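Local coordinates for protein serine repeat antigen 5 (Plasmodium falciparum, PDB 6X42) that is a papain-family pseudoprotease of the malaria parasite, made as a pseudo-zymogen, that probably helps regulate parasite egress from red blood cells, at residues G159-M172 with H267-V279. Numbering follows the deposited sequence. Where two conformers were deposited one is given.
Sequences GYTAYESERFHDNM and HFNFIHSVVIFNV. With CA (calcium ion), chain C.
Strands 160-164 and 273-277 run antiparallel in the mixed sheet of this papain-family fold, and a calcium site lies just past one end of the pair. Thr161 and Ile276 form one hydrogen-bonded pair, and Tyr163 and Val274 form the next. Thr161 N gives to Ile276 O (3.0 Å), and Ile276 N gives to Thr161 O (2.9 Å). Tyr163 and Val274 meet on the face covered by helix 172-186, with Tyr163 CB 4.0 Å from Val274 CG2. On the other face, Tyr160 CB touches Val275 CG1 and the ring edge of Phe277.

Each end of the pair has side-chain bonds. Asn278 ND2 donates almost straight (172°) to Thr161 OG1, which lies in the amide plane. At the other end, Ser165 OG sits between its backbone N and carbonyl carbon (chi1 62°). This rotation lets Ser165 OG donate to Ile271 O (2.7 Å), while Ser165 N donates to His272 O.

Glu166 holds the calcium through OE1 (2.4 Å) and OE2 (2.6 Å), and Asp215 also binds it. The Glu166 carboxylate plane is turned 75° from the His272 ring, and the two make no direct hydrogen bond. His272 NE2 bonds a calcium-bound water. Another water joins Glu166 N and OE2 to His272 O. The metal probably offsets the carboxylate charge, and one water links the metal, and the other links Glu166, to His272.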
ATOM      1  N   GLY A 159      10.834  -8.630  -8.985  1.00 20.14           N
ATOM      2  CA  GLY A 159      10.954  -7.476  -8.126  1.00 19.07           C
ATOM      3  C   GLY A 159       9.758  -7.283  -7.217  1.00 17.44           C
ATOM      4  O   GLY A 159       9.850  -6.554  -6.220  1.00 17.85           O
ATOM      5  N   TYR A 160       8.642  -7.911  -7.558  1.00 17.13           N
ATOM      6  CA  TYR A 160       7.428  -7.891  -6.760  1.00 16.68           C
ATOM      7  C   TYR A 160       6.889  -9.307  -6.733  1.00 16.56           C
ATOM      8  O   TYR A 160       7.197 -10.126  -7.605  1.00 18.31           O
ATOM      9  CB  TYR A 160       6.366  -6.938  -7.361  1.00 16.30           C
ATOM     10  CG  TYR A 160       5.768  -7.411  -8.678  1.00 15.92           C
ATOM     11  CD1 TYR A 160       4.609  -8.168  -8.693  1.00 16.92           C
ATOM     12  CD2 TYR A 160       6.362  -7.095  -9.900  1.00 15.95           C
ATOM     13  CE1 TYR A 160       4.062  -8.618  -9.887  1.00 17.88           C
ATOM     14  CE2 TYR A 160       5.816  -7.550 -11.104  1.00 16.90           C
ATOM     15  CZ  TYR A 160       4.654  -8.294 -11.084  1.00 18.21           C
ATOM     16  OH  TYR A 160       4.086  -8.753 -12.254  1.00 19.64           O
ATOM     17  N   THR A 161       6.035  -9.564  -5.742  1.00 15.28           N
ATOM     18  CA  THR A 161       5.265 -10.794  -5.663  1.00 15.42           C
ATOM     19  C   THR A 161       3.818 -10.407  -5.406  1.00 15.13           C
ATOM     20  O   THR A 161       3.557  -9.558  -4.551  1.00 15.88           O
ATOM     21  CB  THR A 161       5.793 -11.676  -4.532  1.00 18.10           C
ATOM     22  OG1 THR A 161       7.197 -11.918  -4.734  1.00 21.09           O
ATOM     23  CG2 THR A 161       5.051 -12.995  -4.506  1.00 20.91           C
ATOM     24  N   ALA A 162       2.897 -10.990  -6.163  1.00 15.27           N
ATOM     25  CA  ALA A 162       1.479 -10.680  -6.062  1.00 14.87           C
ATOM     26  C   ALA A 162       0.681 -11.938  -5.754  1.00 15.93           C
ATOM     27  O   ALA A 162       0.991 -13.012  -6.268  1.00 18.37           O
ATOM     28  CB  ALA A 162       0.940 -10.055  -7.354  1.00 15.87           C
ATOM     29  N   TYR A 163      -0.345 -11.804  -4.915  1.00 14.73           N
ATOM     30  CA  TYR A 163      -1.250 -12.885  -4.548  1.00 15.67           C
ATOM     31  C   TYR A 163      -2.684 -12.402  -4.740  1.00 15.15           C
ATOM     32  O   TYR A 163      -3.012 -11.271  -4.372  1.00 16.32           O
ATOM     33  CB  TYR A 163      -1.058 -13.271  -3.078  1.00 16.81           C
ATOM     34  CG  TYR A 163       0.345 -13.669  -2.691  1.00 19.32           C
ATOM     35  CD1 TYR A 163       1.240 -12.734  -2.216  1.00 21.48           C
ATOM     36  CD2 TYR A 163       0.765 -14.984  -2.790  1.00 23.36           C
ATOM     37  CE1 TYR A 163       2.522 -13.070  -1.854  1.00 24.94           C
ATOM     38  CE2 TYR A 163       2.061 -15.343  -2.430  1.00 25.45           C
ATOM     39  CZ  TYR A 163       2.933 -14.366  -1.957  1.00 26.22           C
ATOM     40  OH  TYR A 163       4.224 -14.693  -1.575  1.00 31.21           O
ATOM     41  N   GLU A 164      -3.540 -13.261  -5.286  1.00 14.03           N
ATOM     42  CA  GLU A 164      -4.938 -12.922  -5.561  1.00 15.27           C
ATOM     43  C   GLU A 164      -5.860 -13.730  -4.663  1.00 15.32           C
ATOM     44  O   GLU A 164      -5.714 -14.951  -4.569  1.00 16.44           O
ATOM     45  CB  GLU A 164      -5.308 -13.197  -7.012  1.00 16.75           C
ATOM     46  CG  GLU A 164      -4.546 -12.332  -7.985  1.00 18.07           C
ATOM     47  CD  GLU A 164      -3.166 -12.849  -8.286  1.00 17.89           C
ATOM     48  OE1 GLU A 164      -3.058 -14.068  -8.540  1.00 19.41           O
ATOM     49  OE2 GLU A 164      -2.199 -12.041  -8.301  1.00 17.10           O
ATOM     50  N   SER A 165      -6.827 -13.065  -4.033  1.00 14.79           N
ATOM     51  CA  SER A 165      -7.740 -13.798  -3.166  1.00 15.37           C
ATOM     52  C   SER A 165      -8.543 -14.851  -3.935  1.00 16.86           C
ATOM     53  O   SER A 165      -8.882 -15.902  -3.380  1.00 18.66           O
ATOM     54  CB  SER A 165      -8.656 -12.814  -2.445  1.00 16.47           C
ATOM     55  OG  SER A 165      -9.448 -12.082  -3.358  1.00 15.22           O
ATOM     56  N   GLU A 166      -8.872 -14.594  -5.198  1.00 17.75           N
ATOM     57  CA  GLU A 166      -9.614 -15.577  -5.982  1.00 19.49           C
ATOM     58  C   GLU A 166      -8.825 -16.869  -6.122  1.00 20.76           C
ATOM     59  O   GLU A 166      -9.414 -17.951  -6.133  1.00 23.66           O
ATOM     60  CB  GLU A 166      -9.963 -15.010  -7.362  1.00 20.12           C
ATOM     61  CG  GLU A 166     -11.204 -14.069  -7.419  1.00 21.23           C
ATOM     62  CD  GLU A 166     -11.262 -13.124  -8.647  1.00 22.57           C
ATOM     63  OE1 GLU A 166     -12.013 -13.479  -9.571  1.00 26.66           O
ATOM     64  OE2 GLU A 166     -10.767 -12.001  -8.691  1.00 21.76           O
ATOM     65  N   ARG A 167      -7.497 -16.786  -6.221  1.00 20.84           N
ATOM     66  CA  ARG A 167      -6.686 -17.996  -6.313  1.00 22.61           C
ATOM     67  C   ARG A 167      -6.571 -18.712  -4.975  1.00 22.24           C
ATOM     68  O   ARG A 167      -6.226 -19.890  -4.942  1.00 25.28           O
ATOM     69  CB  ARG A 167      -5.301 -17.672  -6.879  1.00 26.11           C
ATOM     70  CG  ARG A 167      -5.309 -17.063  -8.308  1.00 29.15           C
ATOM     71  CD  ARG A 167      -5.745 -18.061  -9.392  1.00 31.04           C
ATOM     72  N   PHE A 168      -6.881 -18.037  -3.873  1.00 22.15           N
ATOM     73  CA  PHE A 168      -6.864 -18.625  -2.539  1.00 22.91           C
ATOM     74  C   PHE A 168      -8.268 -18.883  -2.007  1.00 24.64           C
ATOM     75  O   PHE A 168      -8.439 -19.021  -0.795  1.00 24.59           O
ATOM     76  CB  PHE A 168      -6.132 -17.710  -1.552  1.00 22.81           C
ATOM     77  CG  PHE A 168      -4.648 -17.749  -1.668  1.00 22.34           C
ATOM     78  CD1 PHE A 168      -4.008 -17.012  -2.644  1.00 21.56           C
ATOM     79  CD2 PHE A 168      -3.885 -18.507  -0.797  1.00 21.98           C
ATOM     80  CE1 PHE A 168      -2.633 -17.037  -2.757  1.00 21.55           C
ATOM     81  CE2 PHE A 168      -2.517 -18.535  -0.911  1.00 22.29           C
ATOM     82  CZ  PHE A 168      -1.887 -17.796  -1.892  1.00 22.32           C
ATOM     83  N   HIS A 169      -9.274 -18.966  -2.888  1.00 26.54           N
ATOM     84  CA  HIS A 169     -10.658 -19.030  -2.418  1.00 32.85           C
ATOM     85  C   HIS A 169     -10.909 -20.244  -1.530  1.00 32.72           C
ATOM     86  O   HIS A 169     -11.703 -20.155  -0.587  1.00 33.95           O
ATOM     87  CB  HIS A 169     -11.647 -18.985  -3.593  1.00 40.03           C
ATOM     88  CG  HIS A 169     -11.667 -20.228  -4.432  1.00 47.41           C
ATOM     89  ND1 HIS A 169     -12.665 -21.176  -4.333  1.00 50.86           N
ATOM     90  CD2 HIS A 169     -10.815 -20.678  -5.386  1.00 50.85           C
ATOM     91  CE1 HIS A 169     -12.429 -22.155  -5.190  1.00 52.80           C
ATOM     92  NE2 HIS A 169     -11.311 -21.879  -5.839  1.00 52.81           N
ATOM     93  N   ASP A 170     -10.236 -21.370  -1.793  1.00 32.15           N
ATOM     94  CA  ASP A 170     -10.356 -22.554  -0.950  1.00 33.12           C
ATOM     95  C   ASP A 170      -9.275 -22.645   0.116  1.00 30.81           C
ATOM     96  O   ASP A 170      -9.150 -23.690   0.771  1.00 33.40           O
ATOM     97  CB  ASP A 170     -10.301 -23.833  -1.787  1.00 37.53           C
ATOM     98  CG  ASP A 170     -11.495 -23.998  -2.686  1.00 42.43           C
ATOM     99  OD1 ASP A 170     -12.615 -23.667  -2.247  1.00 44.22           O
ATOM    100  OD2 ASP A 170     -11.312 -24.498  -3.818  1.00 44.46           O
ATOM    101  N   ASN A 171      -8.484 -21.601   0.288  1.00 29.34           N
ATOM    102  CA  ASN A 171      -7.400 -21.625   1.250  1.00 29.51           C
ATOM    103  C   ASN A 171      -7.153 -20.209   1.766  1.00 25.77           C
ATOM    104  O   ASN A 171      -6.029 -19.702   1.753  1.00 24.79           O
ATOM    105  CB  ASN A 171      -6.153 -22.234   0.615  1.00 34.46           C
ATOM    106  CG  ASN A 171      -5.100 -22.569   1.632  1.00 39.44           C
ATOM    107  OD1 ASN A 171      -5.364 -22.589   2.840  1.00 42.05           O
ATOM    108  ND2 ASN A 171      -3.894 -22.833   1.158  1.00 41.12           N
ATOM    109  N   MET A 172      -8.214 -19.557   2.249  1.00 24.07           N
ATOM    110  CA  MET A 172      -8.073 -18.166   2.687  1.00 21.93           C
ATOM    111  C   MET A 172      -7.228 -18.024   3.944  1.00 21.30           C
ATOM    112  O   MET A 172      -6.661 -16.950   4.168  1.00 20.26           O
ATOM    113  CB  MET A 172      -9.430 -17.476   2.837  1.00 23.66           C
ATOM    114  CG  MET A 172     -10.056 -17.167   1.482  1.00 23.49           C
ATOM    115  SD  MET A 172      -9.135 -15.866   0.572  1.00 24.40           S
ATOM    116  CE  MET A 172      -9.417 -14.440   1.587  1.00 26.17           C
ATOM    117  N   HIS A 267     -18.963 -14.293  -3.478  0.47 34.06           N
ATOM    118  CA  HIS A 267     -18.106 -14.947  -4.454  1.00 34.43           C
ATOM    119  C   HIS A 267     -16.692 -14.377  -4.417  1.00 28.38           C
ATOM    120  O   HIS A 267     -15.721 -15.099  -4.665  1.00 29.96           O
ATOM    121  CB  HIS A 267     -18.700 -14.790  -5.854  1.00 40.51           C
ATOM    122  CG  HIS A 267     -20.062 -15.393  -5.999  1.00 47.83           C
ATOM    123  ND1 HIS A 267     -20.509 -16.425  -5.203  1.00 50.69           N
ATOM    124  CD2 HIS A 267     -21.073 -15.118  -6.858  1.00 50.79           C
ATOM    125  CE1 HIS A 267     -21.739 -16.755  -5.556  1.00 52.20           C
ATOM    126  NE2 HIS A 267     -22.105 -15.977  -6.558  1.00 51.99           N
ATOM    127  N   PHE A 268     -16.551 -13.100  -4.084  1.00 22.37           N
ATOM    128  CA  PHE A 268     -15.268 -12.419  -4.115  1.00 19.23           C
ATOM    129  C   PHE A 268     -14.991 -11.747  -2.782  1.00 18.04           C
ATOM    130  O   PHE A 268     -15.881 -11.137  -2.192  1.00 17.90           O
ATOM    131  CB  PHE A 268     -15.309 -11.327  -5.179  1.00 19.70           C
ATOM    132  CG  PHE A 268     -15.688 -11.828  -6.535  1.00 21.09           C
ATOM    133  CD1 PHE A 268     -16.884 -11.449  -7.141  1.00 22.62           C
ATOM    134  CD2 PHE A 268     -14.844 -12.680  -7.213  1.00 22.06           C
ATOM    135  CE1 PHE A 268     -17.223 -11.911  -8.402  1.00 23.91           C
ATOM    136  CE2 PHE A 268     -15.174 -13.144  -8.476  1.00 23.90           C
ATOM    137  CZ  PHE A 268     -16.374 -12.765  -9.060  1.00 23.97           C
ATOM    138  N   ASN A 269     -13.741 -11.838  -2.342  1.00 15.97           N
ATOM    139  CA  ASN A 269     -13.305 -11.145  -1.141  1.00 15.32           C
ATOM    140  C   ASN A 269     -13.141  -9.656  -1.423  1.00 14.64           C
ATOM    141  O   ASN A 269     -12.785  -9.249  -2.528  1.00 15.60           O
ATOM    142  CB  ASN A 269     -11.975 -11.705  -0.648  1.00 15.12           C
ATOM    143  CG  ASN A 269     -11.675 -11.328   0.792  1.00 14.43           C
ATOM    144  OD1 ASN A 269     -11.030 -10.297   1.078  1.00 14.92           O
ATOM    145  ND2 ASN A 269     -12.140 -12.140   1.709  1.00 15.53           N
ATOM    146  N   PHE A 270     -13.374  -8.837  -0.388  1.00 14.13           N
ATOM    147  CA  PHE A 270     -13.152  -7.397  -0.497  1.00 13.32           C
ATOM    148  C   PHE A 270     -11.720  -7.049  -0.929  1.00 12.92           C
ATOM    149  O   PHE A 270     -11.507  -6.102  -1.707  1.00 12.73           O
ATOM    150  CB  PHE A 270     -13.501  -6.723   0.847  1.00 13.95           C
ATOM    151  CG  PHE A 270     -13.168  -5.269   0.884  1.00 12.98           C
ATOM    152  CD1 PHE A 270     -14.009  -4.338   0.319  1.00 15.02           C
ATOM    153  CD2 PHE A 270     -12.003  -4.835   1.473  1.00 12.66           C
ATOM    154  CE1 PHE A 270     -13.671  -2.988   0.341  1.00 14.56           C
ATOM    155  CE2 PHE A 270     -11.665  -3.500   1.495  1.00 12.90           C
ATOM    156  CZ  PHE A 270     -12.497  -2.566   0.930  1.00 12.92           C
ATOM    157  N   ILE A 271     -10.730  -7.804  -0.466  1.00 12.57           N
ATOM    158  CA  ILE A 271      -9.353  -7.625  -0.908  1.00 12.07           C
ATOM    159  C   ILE A 271      -9.181  -8.461  -2.172  1.00 12.18           C
ATOM    160  O   ILE A 271      -9.200  -9.684  -2.128  1.00 13.39           O
ATOM    161  CB  ILE A 271      -8.348  -8.057   0.170  1.00 13.01           C
ATOM    162  CG1 ILE A 271      -8.543  -7.263   1.475  1.00 13.08           C
ATOM    163  CG2 ILE A 271      -6.945  -7.948  -0.375  1.00 13.03           C
ATOM    164  CD1 ILE A 271      -8.352  -5.768   1.363  1.00 14.11           C
ATOM    165  N   HIS A 272      -8.989  -7.804  -3.310  1.00 12.24           N
ATOM    166  CA  HIS A 272      -8.799  -8.515  -4.567  1.00 12.41           C
ATOM    167  C   HIS A 272      -7.444  -9.204  -4.621  1.00 12.44           C
ATOM    168  O   HIS A 272      -7.329 -10.362  -5.057  1.00 13.02           O
ATOM    169  CB  HIS A 272      -8.948  -7.517  -5.722  1.00 12.79           C
ATOM    170  CG  HIS A 272      -8.716  -8.131  -7.058  1.00 13.22           C
ATOM    171  ND1 HIS A 272      -7.455  -8.264  -7.603  1.00 14.03           N
ATOM    172  CD2 HIS A 272      -9.576  -8.702  -7.932  1.00 14.02           C
ATOM    173  CE1 HIS A 272      -7.556  -8.899  -8.759  1.00 14.46           C
ATOM    174  NE2 HIS A 272      -8.833  -9.163  -8.987  1.00 15.04           N
ATOM    175  N   SER A 273      -6.404  -8.496  -4.219  1.00 12.26           N
ATOM    176  CA  SER A 273      -5.042  -8.951  -4.386  1.00 12.82           C
ATOM    177  C   SER A 273      -4.147  -8.107  -3.502  1.00 12.03           C
ATOM    178  O   SER A 273      -4.512  -7.005  -3.079  1.00 12.43           O
ATOM    179  CB  SER A 273      -4.621  -8.880  -5.854  1.00 13.37           C
ATOM    180  OG  SER A 273      -4.907  -7.627  -6.433  1.00 13.73           O
ATOM    181  N   VAL A 274      -2.957  -8.642  -3.247  1.00 12.52           N
ATOM    182  CA  VAL A 274      -1.911  -7.914  -2.550  1.00 12.96           C
ATOM    183  C   VAL A 274      -0.613  -8.017  -3.333  1.00 13.07           C
ATOM    184  O   VAL A 274      -0.369  -9.003  -4.036  1.00 14.00           O
ATOM    185  CB  VAL A 274      -1.727  -8.401  -1.098  1.00 12.76           C
ATOM    186  CG1 VAL A 274      -2.977  -8.158  -0.245  1.00 13.37           C
ATOM    187  CG2 VAL A 274      -1.348  -9.850  -1.019  1.00 14.97           C
ATOM    188  N   VAL A 275       0.242  -7.014  -3.149  1.00 13.02           N
ATOM    189  CA  VAL A 275       1.558  -6.943  -3.765  1.00 13.33           C
ATOM    190  C   VAL A 275       2.582  -6.577  -2.701  1.00 13.39           C
ATOM    191  O   VAL A 275       2.345  -5.691  -1.868  1.00 13.29           O
ATOM    192  CB  VAL A 275       1.601  -5.932  -4.933  1.00 13.22           C
ATOM    193  CG1 VAL A 275       2.978  -5.868  -5.565  1.00 14.58           C
ATOM    194  CG2 VAL A 275       0.567  -6.270  -5.971  1.00 15.64           C
ATOM    195  N   ILE A 276       3.726  -7.251  -2.745  1.00 13.75           N
ATOM    196  CA  ILE A 276       4.886  -6.919  -1.927  1.00 15.26           C
ATOM    197  C   ILE A 276       6.076  -6.649  -2.840  1.00 14.29           C
ATOM    198  O   ILE A 276       6.191  -7.221  -3.929  1.00 16.05           O
ATOM    199  CB  ILE A 276       5.243  -7.980  -0.870  1.00 21.80           C
ATOM    200  CG1 ILE A 276       5.647  -9.286  -1.507  1.00 25.43           C
ATOM    201  CG2 ILE A 276       4.063  -8.211   0.054  1.00 23.51           C
ATOM    202  CD1 ILE A 276       6.247 -10.268  -0.520  1.00 27.56           C
ATOM    203  N   PHE A 277       6.923  -5.712  -2.414  1.00 14.59           N
ATOM    204  CA  PHE A 277       8.151  -5.392  -3.122  1.00 14.50           C
ATOM    205  C   PHE A 277       9.316  -6.139  -2.493  1.00 16.01           C
ATOM    206  O   PHE A 277       9.436  -6.195  -1.261  1.00 17.42           O
ATOM    207  CB  PHE A 277       8.411  -3.899  -3.081  1.00 15.29           C
ATOM    208  CG  PHE A 277       7.460  -3.061  -3.919  1.00 14.13           C
ATOM    209  CD1 PHE A 277       6.700  -3.599  -4.951  1.00 15.36           C
ATOM    210  CD2 PHE A 277       7.362  -1.692  -3.684  1.00 15.23           C
ATOM    211  CE1 PHE A 277       5.864  -2.786  -5.707  1.00 15.58           C
ATOM    212  CE2 PHE A 277       6.527  -0.882  -4.455  1.00 14.93           C
ATOM    213  CZ  PHE A 277       5.797  -1.428  -5.463  1.00 15.74           C
ATOM    214  N   ASN A 278      10.177  -6.686  -3.340  1.00 17.18           N
ATOM    215  CA  ASN A 278      11.353  -7.437  -2.902  1.00 18.26           C
ATOM    216  C   ASN A 278      12.575  -6.553  -3.119  1.00 19.44           C
ATOM    217  O   ASN A 278      13.050  -6.401  -4.246  1.00 21.60           O
ATOM    218  CB  ASN A 278      11.424  -8.727  -3.694  1.00 19.30           C
ATOM    219  CG  ASN A 278      10.165  -9.560  -3.558  1.00 20.17           C
ATOM    220  OD1 ASN A 278       9.656  -9.750  -2.457  1.00 21.39           O
ATOM    221  ND2 ASN A 278       9.644 -10.037  -4.674  1.00 20.95           N
ATOM    222  N   VAL A 279      13.061  -5.941  -2.040  1.00 21.67           N
ATOM    223  CA  VAL A 279      14.152  -4.979  -2.132  1.00 25.59           C
ATOM    224  C   VAL A 279      15.250  -5.300  -1.128  1.00 28.05           C
ATOM    225  O   VAL A 279      15.012  -5.894  -0.074  1.00 29.42           O
ATOM    226  CB  VAL A 279      13.653  -3.537  -1.933  1.00 29.27           C
ATOM    227  CG1 VAL A 279      12.553  -3.211  -2.940  1.00 28.89           C
ATOM    228  CG2 VAL A 279      13.164  -3.360  -0.512  1.00 31.73           C
TER
HETATM  229 CA    CA C 902     -11.542 -11.789 -11.130  1.00 17.60          CA
HETATM  230  O   HOH W   1      11.765 -10.305  -6.929  1.00 26.91           O
HETATM  231  O   HOH W   2     -11.876 -12.705  -4.319  1.00 23.16           O
HETATM  232  O   HOH W   3      -8.600 -12.052  -6.865  1.00 17.89           O
HETATM  233  O   HOH W   4      -9.309 -10.971 -11.175  1.00 17.16           O
HETATM  234  O   HOH W   5     -11.042 -13.731 -12.357  1.00 22.00           O